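Superoxide dismutase [Fe] (Methanothermobacter thermautotrophicus, PDB 1MA1) destroys toxic superoxide radicals in the cell, converting superoxide and protons into hydrogen peroxide and oxygen with one iron ion per subunit of a homotetramer. Local coordinates at residues A[133-138]-A[161-166]; A[106-111]-A[140-145]; A[7-12]-A[73-78]. One frame throughout, in Å; residues are numbered along the deposited sequence.

Contact 1: residues A[133-138]-A[161-166]; sequences AVLTYC and RILLVL
Val134 and Val165 sit directly across from each other as a non-hydrogen-bonded antiparallel pair, their side chains side by side and pointing the same way. The methyls CG2 of Val134 and CG2 of Val165 meet at 3.6 Å, and the other branch of Val134, CG1, reaches CG2 of Ile162 at 4.1 Å. Helix 64-86 covers this face: its Leu80 packs on Ile162 and Val165. From the opposite face of the sheet rise Leu135 and Leu164, which touch near their bases, CB to CB at 3.7 Å, while Phe120 of helix 113-125 lies against Ala133, Leu164 and Leu166.

The axes of strands 133-138 and 164-166 run antiparallel at 169°, and the backbone bonds fix the register. Ala133 exchanges two bonds with Leu166, and Leu135 N donates to Leu164 O at 2.8 Å. Leu135 O, however, is taken by Leu163 N at 3.0 Å, so that two consecutive residues, Leu163 and Leu164, face the single Leu135. This is a classic beta bulge in the three-stranded antiparallel sheet of the C-terminal domain, where strand 131-138 is central. Leu163 turns toward the facing strand, and its CD1 lies 4.2 Å from Leu135 CG and 4.3 Å from Tyr137 CB.

Beyond the bulge a side chain takes over from the backbone. With OG1 of Thr136 trans to its own N (chi1 -177°), the hydroxyl reaches Arg161 and donates to Arg161 O at 2.6 Å, the donor tilted 18° from the carbonyl plane. One water then joins Tyr137 O to Arg161 N. The guanidinium of Arg161 serves the subunit interface, where NH2 donates to His159 O and Gln139 OE1 of the second subunit.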
# COMPACT_ATOMS: atom_id res chain seq x y z
N ALA A 133 9.85 10.40 7.65
CA ALA A 133 10.33 9.76 8.88
C ALA A 133 9.71 10.42 10.10
O ALA A 133 9.65 11.64 10.20
CB ALA A 133 11.84 9.84 8.96
N VAL A 134 9.24 9.58 11.03
CA VAL A 134 8.53 10.04 12.21
C VAL A 134 9.05 9.34 13.45
O VAL A 134 9.13 8.12 13.48
CB VAL A 134 7.01 9.76 12.09
CG1 VAL A 134 6.29 10.25 13.32
CG2 VAL A 134 6.44 10.43 10.83
N LEU A 135 9.39 10.11 14.49
CA LEU A 135 9.72 9.52 15.79
C LEU A 135 8.47 9.41 16.64
O LEU A 135 7.64 10.31 16.65
CB LEU A 135 10.74 10.37 16.51
CG LEU A 135 11.21 9.81 17.86
CD1 LEU A 135 11.88 8.48 17.60
CD2 LEU A 135 12.20 10.78 18.53
N THR A 136 8.34 8.29 17.35
CA THR A 136 7.23 8.08 18.28
C THR A 136 7.67 7.19 19.45
O THR A 136 8.86 6.97 19.65
CB THR A 136 6.03 7.43 17.56
OG1 THR A 136 4.94 7.30 18.47
CG2 THR A 136 6.41 6.05 17.03
N TYR A 137 6.71 6.70 20.24
CA TYR A 137 7.02 6.13 21.55
C TYR A 137 6.01 5.05 21.91
O TYR A 137 4.80 5.27 21.85
CB TYR A 137 7.01 7.22 22.63
CG TYR A 137 7.10 6.70 24.06
CD1 TYR A 137 8.26 6.12 24.53
CD2 TYR A 137 5.99 6.76 24.92
CE1 TYR A 137 8.33 5.60 25.81
CE2 TYR A 137 6.05 6.24 26.20
CZ TYR A 137 7.22 5.65 26.63
OH TYR A 137 7.30 5.06 27.87
N CYS A 138 6.51 3.86 22.27
CA CYS A 138 5.65 2.80 22.80
C CYS A 138 5.70 2.81 24.33
O CYS A 138 6.55 2.19 24.94
CB CYS A 138 6.07 1.43 22.26
SG CYS A 138 5.07 0.01 22.81
N ARG A 161 1.74 8.31 18.94
CA ARG A 161 1.69 9.77 18.88
C ARG A 161 2.96 10.36 18.31
O ARG A 161 4.02 9.74 18.38
CB ARG A 161 1.44 10.36 20.26
CG ARG A 161 0.30 9.68 21.00
CD ARG A 161 -0.67 10.69 21.58
NE ARG A 161 -1.72 10.98 20.62
CZ ARG A 161 -2.51 12.06 20.67
NH1 ARG A 161 -2.36 12.95 21.63
NH2 ARG A 161 -3.45 12.23 19.73
N ILE A 162 2.87 11.56 17.73
CA ILE A 162 4.00 12.12 16.99
C ILE A 162 4.93 12.93 17.89
O ILE A 162 4.49 13.80 18.64
CB ILE A 162 3.52 13.02 15.83
CG1 ILE A 162 2.64 12.24 14.86
CG2 ILE A 162 4.72 13.58 15.08
CD1 ILE A 162 2.06 13.10 13.76
N LEU A 163 6.22 12.65 17.80
CA LEU A 163 7.23 13.44 18.49
C LEU A 163 8.02 14.34 17.53
O LEU A 163 8.17 15.54 17.77
CB LEU A 163 8.19 12.53 19.24
CG LEU A 163 7.56 11.72 20.36
CD1 LEU A 163 8.59 10.84 21.03
CD2 LEU A 163 6.91 12.69 21.34
N LEU A 164 8.52 13.73 16.46
CA LEU A 164 9.40 14.40 15.51
C LEU A 164 9.01 13.94 14.12
O LEU A 164 8.72 12.76 13.91
CB LEU A 164 10.85 13.99 15.76
CG LEU A 164 11.98 14.97 15.44
CD1 LEU A 164 13.19 14.14 15.03
CD2 LEU A 164 11.60 15.93 14.34
N VAL A 165 9.04 14.85 13.15
CA VAL A 165 8.56 14.55 11.82
C VAL A 165 9.46 15.19 10.77
O VAL A 165 9.86 16.35 10.91
CB VAL A 165 7.08 15.04 11.68
CG1 VAL A 165 6.85 15.66 10.33
CG2 VAL A 165 6.12 13.88 11.88
N LEU A 166 9.77 14.46 9.72
CA LEU A 166 10.56 15.00 8.62
C LEU A 166 9.94 14.68 7.25
O LEU A 166 9.92 13.52 6.83
CB LEU A 166 11.99 14.43 8.70
CG LEU A 166 12.89 14.71 7.51
CD1 LEU A 166 12.93 16.22 7.26
CD2 LEU A 166 14.27 14.13 7.78
O HOH W 1 2.57 7.05 21.10

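Contact 2: residues A[106-111]-A[140-145]; sequences IEKDFG and RTDRLF
The flat carboxylate of Asp109 is approached on both faces: the Leu144 N-H comes from above one, the Lys108 ammonium from the other. Leu144 N donates to Asp109 OD2 at 2.8 Å along an almost straight N-H line, although it stands 62° out of the carboxylate plane. Lys108 NZ forms a salt bridge to Asp109 OD1 at 2.6 Å. The guanidinium of Arg143 lies nearly parallel to the carboxylate, the planes 9° apart, but the two are joined through a water that donates to OD1 and accepts from Arg143 NE. The Phe110 ring has Ile106 CA at its edge, in plane; its CE1 meets Leu144 CB obliquely at 3.9 Å, and Phe116 of helix 113-125 makes an edge-to-face pair with it.

Leu144 is the residue most covered here. Its CD1 touches Ile106 CG1 at 3.7 Å, so that the side chain packs against both Ile106 and Phe110. The last bend of the Lys108 chain (chi4 58°) brings NZ round to Asp142 O as well, 2.9 Å away and in the carbonyl plane. Replaced by an alanine, Asp109 would no longer offer a carboxylate, which would probably leave the Leu144 N-H without its acceptor and the Lys108 ammonium without its salt-bridge partner.

Asp142 OD1 is bound by the hydroxyls of Tyr137 and Tyr105, and Arg143 points its guanidinium to the second subunit, with a salt bridge to Asp53 and a cation-pi contact with Phe8 there. Asp142, with positive phi, and Arg143 both face Cys138: the G1 beta bulge of a tight hairpin, whose outgoing strand receives the C-terminal end of helix 100-110 almost crosswise.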
# COMPACT_ATOMS: atom_id res chain seq x y z
N ILE A 106 16.81 8.68 23.92
CA ILE A 106 17.52 8.46 22.67
C ILE A 106 18.80 7.67 22.92
O ILE A 106 19.17 6.79 22.13
CB ILE A 106 17.86 9.79 21.97
CG1 ILE A 106 16.59 10.38 21.36
CG2 ILE A 106 18.92 9.56 20.90
CD1 ILE A 106 16.76 11.71 20.66
N GLU A 107 19.46 7.96 24.03
CA GLU A 107 20.61 7.17 24.45
C GLU A 107 20.31 5.72 24.69
O GLU A 107 21.00 4.85 24.15
CB GLU A 107 21.22 7.74 25.71
CG GLU A 107 22.37 8.67 25.44
CD GLU A 107 23.28 8.81 26.64
OE1 GLU A 107 22.80 9.27 27.70
OE2 GLU A 107 24.47 8.45 26.51
N LYS A 108 19.29 5.44 25.51
CA LYS A 108 19.07 4.08 25.96
C LYS A 108 18.48 3.24 24.83
O LYS A 108 18.75 2.05 24.73
CB LYS A 108 18.15 4.03 27.18
CG LYS A 108 16.66 3.97 26.89
CD LYS A 108 15.89 3.42 28.10
CE LYS A 108 14.38 3.43 27.86
NZ LYS A 108 13.98 2.66 26.65
N ASP A 109 17.69 3.87 23.96
CA ASP A 109 17.06 3.14 22.87
C ASP A 109 17.95 3.03 21.65
O ASP A 109 17.89 2.04 20.93
CB ASP A 109 15.71 3.77 22.50
CG ASP A 109 14.65 3.55 23.57
OD1 ASP A 109 14.61 2.44 24.16
OD2 ASP A 109 13.83 4.46 23.80
N PHE A 110 18.78 4.04 21.40
CA PHE A 110 19.62 4.01 20.21
C PHE A 110 21.11 3.87 20.50
O PHE A 110 21.90 3.62 19.60
CB PHE A 110 19.39 5.24 19.36
CG PHE A 110 17.99 5.36 18.83
CD1 PHE A 110 17.02 6.04 19.55
CD2 PHE A 110 17.65 4.78 17.61
CE1 PHE A 110 15.71 6.16 19.05
CE2 PHE A 110 16.34 4.88 17.10
CZ PHE A 110 15.37 5.57 17.82
N GLY A 111 21.49 4.03 21.77
CA GLY A 111 22.89 3.93 22.13
C GLY A 111 23.59 5.27 22.15
O GLY A 111 24.44 5.53 23.01
N ARG A 140 3.90 0.89 26.00
CA ARG A 140 3.93 -0.49 26.49
C ARG A 140 5.35 -0.99 26.83
O ARG A 140 5.59 -1.48 27.93
CB ARG A 140 3.31 -1.42 25.45
CG ARG A 140 2.43 -2.50 26.02
CD ARG A 140 1.10 -1.90 26.40
NE ARG A 140 0.14 -2.93 26.77
CZ ARG A 140 -1.09 -2.68 27.23
NH1 ARG A 140 -1.51 -1.42 27.35
NH2 ARG A 140 -1.89 -3.68 27.56
N THR A 141 6.27 -0.87 25.88
CA THR A 141 7.63 -1.38 26.07
C THR A 141 8.57 -0.26 26.48
O THR A 141 9.76 -0.50 26.71
CB THR A 141 8.20 -2.02 24.77
OG1 THR A 141 8.10 -1.07 23.70
CG2 THR A 141 7.43 -3.26 24.39
N ASP A 142 8.04 0.96 26.57
CA ASP A 142 8.81 2.12 27.04
C ASP A 142 10.01 2.42 26.13
O ASP A 142 11.12 2.65 26.61
CB ASP A 142 9.26 1.85 28.48
CG ASP A 142 9.89 3.07 29.14
OD1 ASP A 142 9.31 4.18 29.08
OD2 ASP A 142 10.96 2.89 29.75
N ARG A 143 9.77 2.40 24.82
CA ARG A 143 10.82 2.54 23.82
C ARG A 143 10.43 3.59 22.78
O ARG A 143 9.27 3.66 22.37
CB ARG A 143 11.08 1.18 23.15
CG ARG A 143 11.36 0.07 24.16
CD ARG A 143 11.36 -1.33 23.56
NE ARG A 143 12.61 -1.57 22.87
CZ ARG A 143 13.36 -2.65 23.00
NH1 ARG A 143 13.01 -3.64 23.82
NH2 ARG A 143 14.48 -2.74 22.31
N LEU A 144 11.39 4.41 22.36
CA LEU A 144 11.23 5.22 21.16
C LEU A 144 11.25 4.34 19.93
O LEU A 144 12.12 3.49 19.79
CB LEU A 144 12.34 6.28 21.06
CG LEU A 144 12.36 7.37 22.14
CD1 LEU A 144 13.67 8.15 22.05
CD2 LEU A 144 11.13 8.31 22.00
N PHE A 145 10.28 4.55 19.04
CA PHE A 145 10.23 3.89 17.73
C PHE A 145 10.39 4.93 16.63
O PHE A 145 9.91 6.06 16.76
CB PHE A 145 8.89 3.18 17.52
CG PHE A 145 8.70 1.93 18.34
CD1 PHE A 145 7.45 1.33 18.43
CD2 PHE A 145 9.78 1.34 19.00
CE1 PHE A 145 7.27 0.16 19.16
CE2 PHE A 145 9.61 0.15 19.74
CZ PHE A 145 8.35 -0.43 19.82
O HOH W 2 14.54 0.57 21.87

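Contact 3: residues A[7-12]-A[73-78]; sequences KFYELP and FHVGGY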
# COMPACT_ATOMS: atom_id res chain seq x y z
N LYS A 7 -17.57 21.96 11.81
CA LYS A 7 -16.28 22.61 11.91
C LYS A 7 -15.27 21.97 10.96
O LYS A 7 -15.37 20.78 10.63
CB LYS A 7 -15.81 22.57 13.36
CG LYS A 7 -14.60 23.43 13.63
CD LYS A 7 -14.52 23.85 15.10
CE LYS A 7 -14.37 22.67 16.04
NZ LYS A 7 -14.07 23.09 17.43
N PHE A 8 -14.31 22.76 10.48
CA PHE A 8 -13.50 22.37 9.33
C PHE A 8 -12.03 22.65 9.53
O PHE A 8 -11.63 23.27 10.51
CB PHE A 8 -13.98 23.09 8.07
CG PHE A 8 -15.32 22.64 7.58
CD1 PHE A 8 -15.44 21.47 6.83
CD2 PHE A 8 -16.48 23.35 7.91
CE1 PHE A 8 -16.69 21.02 6.40
CE2 PHE A 8 -17.74 22.90 7.49
CZ PHE A 8 -17.84 21.74 6.74
N TYR A 9 -11.22 22.18 8.60
CA TYR A 9 -9.78 22.37 8.69
C TYR A 9 -9.40 23.73 8.14
O TYR A 9 -10.02 24.21 7.19
CB TYR A 9 -9.07 21.26 7.91
CG TYR A 9 -9.11 19.91 8.59
CD1 TYR A 9 -8.36 19.67 9.74
CD2 TYR A 9 -9.89 18.87 8.07
CE1 TYR A 9 -8.37 18.43 10.36
CE2 TYR A 9 -9.91 17.63 8.68
CZ TYR A 9 -9.16 17.41 9.82
OH TYR A 9 -9.21 16.19 10.45
N GLU A 10 -8.38 24.34 8.73
CA GLU A 10 -7.77 25.54 8.16
C GLU A 10 -6.26 25.44 8.08
O GLU A 10 -5.62 24.79 8.90
CB GLU A 10 -8.18 26.75 8.98
CG GLU A 10 -9.65 27.09 8.85
CD GLU A 10 -10.10 28.14 9.84
OE1 GLU A 10 -11.26 28.61 9.72
OE2 GLU A 10 -9.28 28.49 10.72
N LEU A 11 -5.68 26.11 7.08
CA LEU A 11 -4.22 26.19 6.99
C LEU A 11 -3.68 26.92 8.20
O LEU A 11 -3.99 28.09 8.42
CB LEU A 11 -3.81 26.93 5.72
CG LEU A 11 -2.31 26.91 5.43
CD1 LEU A 11 -1.87 25.46 5.12
CD2 LEU A 11 -1.98 27.83 4.26
N PRO A 12 -2.87 26.24 9.03
CA PRO A 12 -2.25 26.91 10.17
C PRO A 12 -1.18 27.87 9.70
O PRO A 12 -0.51 27.63 8.69
CB PRO A 12 -1.68 25.76 10.98
CG PRO A 12 -1.29 24.79 9.91
CD PRO A 12 -2.46 24.83 8.94
N PHE A 73 -5.72 9.91 3.80
CA PHE A 73 -4.65 10.52 3.03
C PHE A 73 -4.53 12.01 3.36
O PHE A 73 -3.45 12.49 3.70
CB PHE A 73 -4.92 10.34 1.54
CG PHE A 73 -3.95 11.06 0.66
CD1 PHE A 73 -2.64 10.63 0.56
CD2 PHE A 73 -4.33 12.21 -0.05
CE1 PHE A 73 -1.72 11.31 -0.22
CE2 PHE A 73 -3.41 12.90 -0.84
CZ PHE A 73 -2.10 12.45 -0.92
N HIS A 74 -5.63 12.75 3.26
CA HIS A 74 -5.60 14.19 3.40
C HIS A 74 -5.45 14.65 4.82
O HIS A 74 -4.77 15.63 5.09
CB HIS A 74 -6.87 14.82 2.82
CG HIS A 74 -6.82 14.97 1.34
ND1 HIS A 74 -7.81 14.49 0.52
CD2 HIS A 74 -5.87 15.50 0.54
CE1 HIS A 74 -7.47 14.71 -0.74
NE2 HIS A 74 -6.30 15.33 -0.75
N VAL A 75 -6.10 13.95 5.74
CA VAL A 75 -6.01 14.34 7.15
C VAL A 75 -4.61 14.00 7.67
O VAL A 75 -4.02 14.77 8.45
CB VAL A 75 -7.09 13.63 7.99
CG1 VAL A 75 -6.86 13.90 9.46
CG2 VAL A 75 -8.48 14.11 7.57
N GLY A 76 -4.08 12.87 7.21
CA GLY A 76 -2.68 12.56 7.42
C GLY A 76 -1.73 13.61 6.88
O GLY A 76 -0.82 14.06 7.59
N GLY A 77 -1.95 14.01 5.63
CA GLY A 77 -1.29 15.18 5.10
C GLY A 77 -1.39 16.39 6.00
O GLY A 77 -0.37 17.00 6.34
N TYR A 78 -2.60 16.75 6.40
CA TYR A 78 -2.80 17.90 7.26
C TYR A 78 -2.04 17.78 8.58
O TYR A 78 -1.35 18.71 9.00
CB TYR A 78 -4.28 18.09 7.57
CG TYR A 78 -4.54 19.14 8.62
CD1 TYR A 78 -4.63 20.49 8.27
CD2 TYR A 78 -4.65 18.80 9.96
CE1 TYR A 78 -4.83 21.46 9.23
CE2 TYR A 78 -4.85 19.76 10.93
CZ TYR A 78 -4.94 21.08 10.56
OH TYR A 78 -5.13 22.03 11.54
O HOH W 3 -7.72 23.25 11.48
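Tyr9 and Tyr78 bury the most surface, with Val75 third. Tyr9 presents CD1 over the centre of one face of the Tyr78 ring, 3.6 Å above its plane. The ring centroids are 4.7 Å apart and the planes stand at 48°, an oblique arrangement intermediate between a parallel stack and a perpendicular one. The Tyr9 side chain crosses that of Val75 at about a right angle, and its OH lies 3.4 Å from Val75 CG1, while its CE2 is 4.0 Å from Val75 CG2.

Tyr78 leaves the helix with CG trans to its N (chi1 172°), which carries the ring out to the loop 7-12. There Glu10 O sits at the ring edge, in plane, 3.4 Å from Tyr78 CE1, and Pro12 CD touches the same CE1 at 4.1 Å. No direct hydrogen bond joins the segments; a water links Glu10 N and Tyr78 OH, and that hydroxyl also receives a weak bond from Arg140 NE of the second subunit.

Tyr9 further rests on Ala45 of helix 27-57. The N-terminal loop thus packs across both helices of the alpha-hairpin domain of iron/manganese superoxide dismutases; Tyr78 lies about 11 Å from the iron (side chain to ion), and Gly77 O, bonded to ND1 of the ligand His81, belongs to the second shell of the metal site.

From the N terminus, contact 3 comes first: it returns helix 64-86 to the loop 7-12 after an excursion that includes helix 27-57, and it is complete before the other two begin. Helix 100-110 then opens contact 2, which closes at 140-145; in between, strand 131-138 has already opened contact 1, which closes only at 161-166. Contacts 1 and 2 therefore cross along the chain, and they meet physically in one sheet, where Cys138 N probably hydrogen-bonds Arg143 O. Together they tie the sheet's central strand, both its neighbours and helix 100-110 within the C-terminal domain. Contact 3 belongs to the alpha-hairpin domain, yet all three touch the second subunit.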